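Paenibacillus xanthan lyase (Paenibacillus, PDB 6F2P) cleaves the polysaccharide xanthan by eliminative lysis, as a calcium-binding, multidomain lyase of polysaccharide lyase family 8. Local coordinates at residues S231-N245 / T298-A310. Sequence-based numbering, arbitrary orientation.
Sequences SELLSGIADLIFILN and TVMASIIRLSQTA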
loop_
_atom_site.group_PDB
_atom_site.type_symbol
_atom_site.label_atom_id
_atom_site.label_comp_id
_atom_site.label_asym_id
_atom_site.label_seq_id
_atom_site.Cartn_x
_atom_site.Cartn_y
_atom_site.Cartn_z
ATOM N N SER A 231 7.343 13.208 -12.268
ATOM C CA SER A 231 8.296 13.289 -13.350
ATOM C C SER A 231 8.777 14.737 -13.544
ATOM O O SER A 231 9.983 14.990 -13.623
ATOM C CB SER A 231 7.642 12.750 -14.618
ATOM O OG SER A 231 8.615 12.434 -15.587
ATOM N N GLU A 232 7.849 15.690 -13.592
ATOM C CA GLU A 232 8.257 17.076 -13.766
ATOM C C GLU A 232 8.964 17.672 -12.538
ATOM O O GLU A 232 9.854 18.503 -12.693
ATOM C CB GLU A 232 7.141 17.979 -14.351
ATOM C CG GLU A 232 6.007 18.397 -13.426
ATOM C CD GLU A 232 4.695 18.666 -14.185
ATOM O OE1 GLU A 232 4.178 17.748 -14.864
ATOM O OE2 GLU A 232 4.169 19.796 -14.100
ATOM N N LEU A 233 8.603 17.235 -11.333
ATOM C CA LEU A 233 9.354 17.644 -10.148
ATOM C C LEU A 233 10.788 17.143 -10.249
ATOM O O LEU A 233 11.733 17.920 -10.109
ATOM C CB LEU A 233 8.728 17.109 -8.868
ATOM C CG LEU A 233 7.419 17.686 -8.340
ATOM C CD1 LEU A 233 7.091 17.016 -7.015
ATOM C CD2 LEU A 233 7.501 19.183 -8.153
ATOM N N LEU A 234 10.944 15.846 -10.501
ATOM C CA LEU A 234 12.265 15.249 -10.674
ATOM C C LEU A 234 13.112 16.048 -11.662
ATOM O O LEU A 234 14.298 16.295 -11.422
ATOM C CB LEU A 234 12.152 13.802 -11.154
ATOM C CG LEU A 234 13.492 13.116 -11.465
ATOM C CD1 LEU A 234 14.331 12.865 -10.210
ATOM C CD2 LEU A 234 13.292 11.827 -12.223
ATOM N N SER A 235 12.496 16.462 -12.763
ATOM C CA SER A 235 13.220 17.173 -13.809
ATOM C C SER A 235 13.762 18.510 -13.327
ATOM O O SER A 235 14.969 18.751 -13.378
ATOM C CB SER A 235 12.327 17.400 -15.023
ATOM O OG SER A 235 13.117 17.737 -16.146
ATOM N N GLY A 236 12.865 19.371 -12.853
ATOM C CA GLY A 236 13.240 20.689 -12.370
ATOM C C GLY A 236 14.235 20.670 -11.222
ATOM O O GLY A 236 15.171 21.473 -11.186
ATOM N N ILE A 237 14.033 19.755 -10.279
ATOM C CA ILE A 237 14.949 19.616 -9.150
ATOM C C ILE A 237 16.337 19.119 -9.581
ATOM O O ILE A 237 17.361 19.657 -9.156
ATOM C CB ILE A 237 14.348 18.730 -8.042
ATOM C CG1 ILE A 237 13.123 19.426 -7.443
ATOM C CG2 ILE A 237 15.386 18.437 -6.971
ATOM C CD1 ILE A 237 12.297 18.556 -6.545
ATOM N N ALA A 238 16.373 18.117 -10.449
ATOM C CA ALA A 238 17.651 17.639 -10.949
ATOM C C ALA A 238 18.374 18.749 -11.714
ATOM O O ALA A 238 19.600 18.820 -11.698
ATOM C CB ALA A 238 17.461 16.412 -11.826
ATOM N N ASP A 239 17.618 19.623 -12.375
ATOM C CA ASP A 239 18.243 20.701 -13.130
ATOM C C ASP A 239 18.760 21.784 -12.199
ATOM O O ASP A 239 19.881 22.256 -12.366
ATOM C CB ASP A 239 17.304 21.284 -14.193
ATOM C CG ASP A 239 17.358 20.513 -15.504
ATOM O OD1 ASP A 239 18.154 19.553 -15.610
ATOM O OD2 ASP A 239 16.611 20.875 -16.438
ATOM N N LEU A 240 17.955 22.166 -11.214
ATOM C CA LEU A 240 18.390 23.166 -10.247
ATOM C C LEU A 240 19.626 22.721 -9.479
ATOM O O LEU A 240 20.551 23.507 -9.271
ATOM C CB LEU A 240 17.279 23.499 -9.267
ATOM C CG LEU A 240 16.584 24.821 -9.563
ATOM C CD1 LEU A 240 15.721 25.212 -8.389
ATOM C CD2 LEU A 240 17.609 25.903 -9.863
ATOM N N ILE A 241 19.643 21.461 -9.063
ATOM C CA ILE A 241 20.807 20.924 -8.375
ATOM C C ILE A 241 22.042 21.020 -9.265
ATOM O O ILE A 241 23.097 21.466 -8.815
ATOM C CB ILE A 241 20.581 19.473 -7.916
ATOM C CG1 ILE A 241 19.662 19.442 -6.698
ATOM C CG2 ILE A 241 21.898 18.792 -7.588
ATOM C CD1 ILE A 241 19.048 18.077 -6.476
ATOM N N PHE A 242 21.894 20.627 -10.528
ATOM C CA PHE A 242 23.010 20.627 -11.470
ATOM C C PHE A 242 23.576 22.026 -11.718
ATOM O O PHE A 242 24.789 22.212 -11.730
ATOM C CB PHE A 242 22.588 19.997 -12.791
ATOM C CG PHE A 242 23.623 20.099 -13.871
ATOM C CD1 PHE A 242 24.628 19.155 -13.975
ATOM C CD2 PHE A 242 23.581 21.134 -14.804
ATOM C CE1 PHE A 242 25.584 19.242 -14.976
ATOM C CE2 PHE A 242 24.535 21.226 -15.810
ATOM C CZ PHE A 242 25.537 20.279 -15.893
ATOM N N ILE A 243 22.696 23.001 -11.929
ATOM C CA ILE A 243 23.119 24.374 -12.200
ATOM C C ILE A 243 23.845 24.982 -10.998
ATOM O O ILE A 243 24.949 25.533 -11.119
ATOM C CB ILE A 243 21.907 25.266 -12.586
ATOM C CG1 ILE A 243 21.233 24.727 -13.845
ATOM C CG2 ILE A 243 22.323 26.720 -12.804
ATOM C CD1 ILE A 243 19.835 25.255 -14.066
ATOM N N LEU A 244 23.220 24.858 -9.833
ATOM C CA LEU A 244 23.716 25.496 -8.628
ATOM C C LEU A 244 24.919 24.772 -8.037
ATOM O O LEU A 244 25.639 25.330 -7.211
ATOM C CB LEU A 244 22.599 25.572 -7.596
ATOM C CG LEU A 244 21.420 26.416 -8.068
ATOM C CD1 LEU A 244 20.289 26.371 -7.049
ATOM C CD2 LEU A 244 21.882 27.835 -8.302
ATOM N N ASN A 245 25.128 23.533 -8.474
ATOM C CA ASN A 245 26.121 22.646 -7.876
ATOM C C ASN A 245 27.531 23.207 -7.901
ATOM O O ASN A 245 28.033 23.587 -8.950
ATOM C CB ASN A 245 26.096 21.291 -8.579
ATOM C CG ASN A 245 27.166 20.353 -8.076
ATOM O OD1 ASN A 245 27.989 19.870 -8.855
ATOM N ND2 ASN A 245 27.165 20.086 -6.767
ATOM N N THR A 298 12.169 12.316 -20.329
ATOM C CA THR A 298 12.465 13.320 -19.309
ATOM C C THR A 298 13.119 12.683 -18.075
ATOM O O THR A 298 13.977 13.290 -17.426
ATOM C CB THR A 298 11.195 14.107 -18.896
ATOM O OG1 THR A 298 11.515 15.025 -17.844
ATOM C CG2 THR A 298 10.107 13.160 -18.403
ATOM N N VAL A 299 12.726 11.450 -17.768
ATOM C CA VAL A 299 13.273 10.757 -16.614
ATOM C C VAL A 299 14.712 10.321 -16.874
ATOM O O VAL A 299 15.596 10.511 -16.027
ATOM C CB VAL A 299 12.429 9.532 -16.238
ATOM C CG1 VAL A 299 13.065 8.810 -15.078
ATOM C CG2 VAL A 299 11.013 9.951 -15.891
ATOM N N MET A 300 14.943 9.728 -18.045
ATOM C CA MET A 300 16.295 9.351 -18.450
ATOM C C MET A 300 17.205 10.573 -18.435
ATOM O O MET A 300 18.360 10.492 -18.016
ATOM C CB MET A 300 16.293 8.702 -19.833
ATOM C CG MET A 300 15.547 7.383 -19.871
ATOM S SD MET A 300 15.346 6.673 -21.518
ATOM C CE MET A 300 17.031 6.557 -22.100
ATOM N N ALA A 301 16.664 11.709 -18.871
ATOM C CA ALA A 301 17.419 12.957 -18.909
ATOM C C ALA A 301 17.732 13.416 -17.502
ATOM O O ALA A 301 18.833 13.880 -17.221
ATOM C CB ALA A 301 16.644 14.041 -19.661
ATOM N N SER A 302 16.755 13.281 -16.618
ATOM C CA SER A 302 16.928 13.684 -15.231
ATOM C C SER A 302 17.973 12.824 -14.544
ATOM O O SER A 302 18.729 13.314 -13.699
ATOM C CB SER A 302 15.601 13.592 -14.483
ATOM O OG SER A 302 14.687 14.585 -14.922
ATOM N N ILE A 303 18.016 11.543 -14.909
ATOM C CA ILE A 303 18.952 10.609 -14.291
ATOM C C ILE A 303 20.388 10.934 -14.704
ATOM O O ILE A 303 21.315 10.886 -13.882
ATOM C CB ILE A 303 18.589 9.139 -14.606
ATOM C CG1 ILE A 303 17.285 8.763 -13.896
ATOM C CG2 ILE A 303 19.691 8.211 -14.143
ATOM C CD1 ILE A 303 16.754 7.386 -14.248
ATOM N N ILE A 304 20.556 11.278 -15.979
ATOM C CA ILE A 304 21.835 11.753 -16.496
ATOM C C ILE A 304 22.287 13.021 -15.764
ATOM O O ILE A 304 23.449 13.141 -15.370
ATOM C CB ILE A 304 21.741 12.031 -17.998
ATOM C CG1 ILE A 304 21.549 10.715 -18.754
ATOM C CG2 ILE A 304 22.972 12.762 -18.487
ATOM C CD1 ILE A 304 21.292 10.897 -20.227
ATOM N N ARG A 305 21.364 13.955 -15.567
ATOM C CA ARG A 305 21.666 15.168 -14.819
ATOM C C ARG A 305 22.036 14.845 -13.383
ATOM O O ARG A 305 22.948 15.450 -12.820
ATOM C CB ARG A 305 20.482 16.135 -14.842
ATOM C CG ARG A 305 20.252 16.814 -16.182
ATOM C CD ARG A 305 21.226 17.948 -16.392
ATOM N NE ARG A 305 21.131 18.524 -17.734
ATOM C CZ ARG A 305 22.147 18.593 -18.591
ATOM N NH1 ARG A 305 23.348 18.123 -18.259
ATOM N NH2 ARG A 305 21.960 19.133 -19.784
ATOM N N LEU A 306 21.331 13.889 -12.782
ATOM C CA LEU A 306 21.634 13.517 -11.402
ATOM C C LEU A 306 22.983 12.810 -11.260
ATOM O O LEU A 306 23.660 12.973 -10.248
ATOM C CB LEU A 306 20.506 12.704 -10.779
ATOM C CG LEU A 306 19.279 13.555 -10.449
ATOM C CD1 LEU A 306 18.124 12.693 -9.996
ATOM C CD2 LEU A 306 19.603 14.606 -9.400
ATOM N N SER A 307 23.388 12.057 -12.278
ATOM C CA SER A 307 24.681 11.378 -12.237
ATOM C C SER A 307 25.830 12.384 -12.242
ATOM O O SER A 307 26.907 12.118 -11.716
ATOM C CB SER A 307 24.822 10.414 -13.414
ATOM O OG SER A 307 24.966 11.126 -14.628
ATOM N N GLN A 308 25.594 13.552 -12.826
ATOM C CA GLN A 308 26.614 14.589 -12.873
ATOM C C GLN A 308 26.843 15.249 -11.504
ATOM O O GLN A 308 27.857 15.901 -11.281
ATOM C CB GLN A 308 26.271 15.614 -13.952
ATOM C CG GLN A 308 26.286 15.006 -15.365
ATOM C CD GLN A 308 25.815 15.955 -16.466
ATOM O OE1 GLN A 308 24.751 16.568 -16.370
ATOM N NE2 GLN A 308 26.604 16.062 -17.527
ATOM N N THR A 309 25.912 15.064 -10.577
ATOM C CA THR A 309 26.065 15.657 -9.253
ATOM C C THR A 309 26.053 14.615 -8.120
ATOM O O THR A 309 26.300 14.945 -6.958
ATOM C CB THR A 309 24.962 16.685 -8.982
ATOM O OG1 THR A 309 23.697 16.015 -8.919
ATOM C CG2 THR A 309 24.931 17.726 -10.082
ATOM N N ALA A 310 25.775 13.362 -8.471
ATOM C CA ALA A 310 25.640 12.285 -7.495
ATOM C C ALA A 310 26.990 11.841 -6.933
ATOM O O ALA A 310 28.037 12.132 -7.515
ATOM C CB ALA A 310 24.917 11.091 -8.123
HETATM O O HOH W 1 11.853 13.918 -15.256
HETATM O O HOH W 2 18.821 19.507 -18.697
#
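Phe242 lays one face of its ring against the guanidinium of Arg305 in a cation-pi contact, with CZ of Arg305 4.7 Å from the ring centroid and the two planes 31° apart. The arginine chain bends at chi2 (-78°), which turns its charged end across the interface and over the face of the phenyl ring. In the guanidinium plane, NH1 donates to a lone pair of Gln308 OE1 at 2.8 Å, fixing the group's rotation. On the Asp239 side the direct salt bridge is long, NE to OD1 3.8 Å, and water 2 links these two atoms; NH2 pairs with Asp341. A leucine in place of Arg305 would probably leave the carboxylate of Asp341 without its mate, strip the Phe242 face of its cation and set the Gln308 amide free to turn. Further along, the small Ala238, Ser235 and Ser302 let the backbones close in, CA of Ser235 and CA of Ser302 lying 5.3 Å apart. The Ser302 hydroxyl donates to Thr298 O of its own helix. Beside them, Leu306 packs CG on Ala238 CB at 3.7 Å and CD1 on Leu234 CD1. Water 1 joins Ser231 O to Thr298 OG1. The axes of 231-244 and 298-307 approach to 8.8 Å at 26°, a near-parallel pairing within the alpha-helical domain, consistent with the (alpha/alpha) toroid of family 8 lyases.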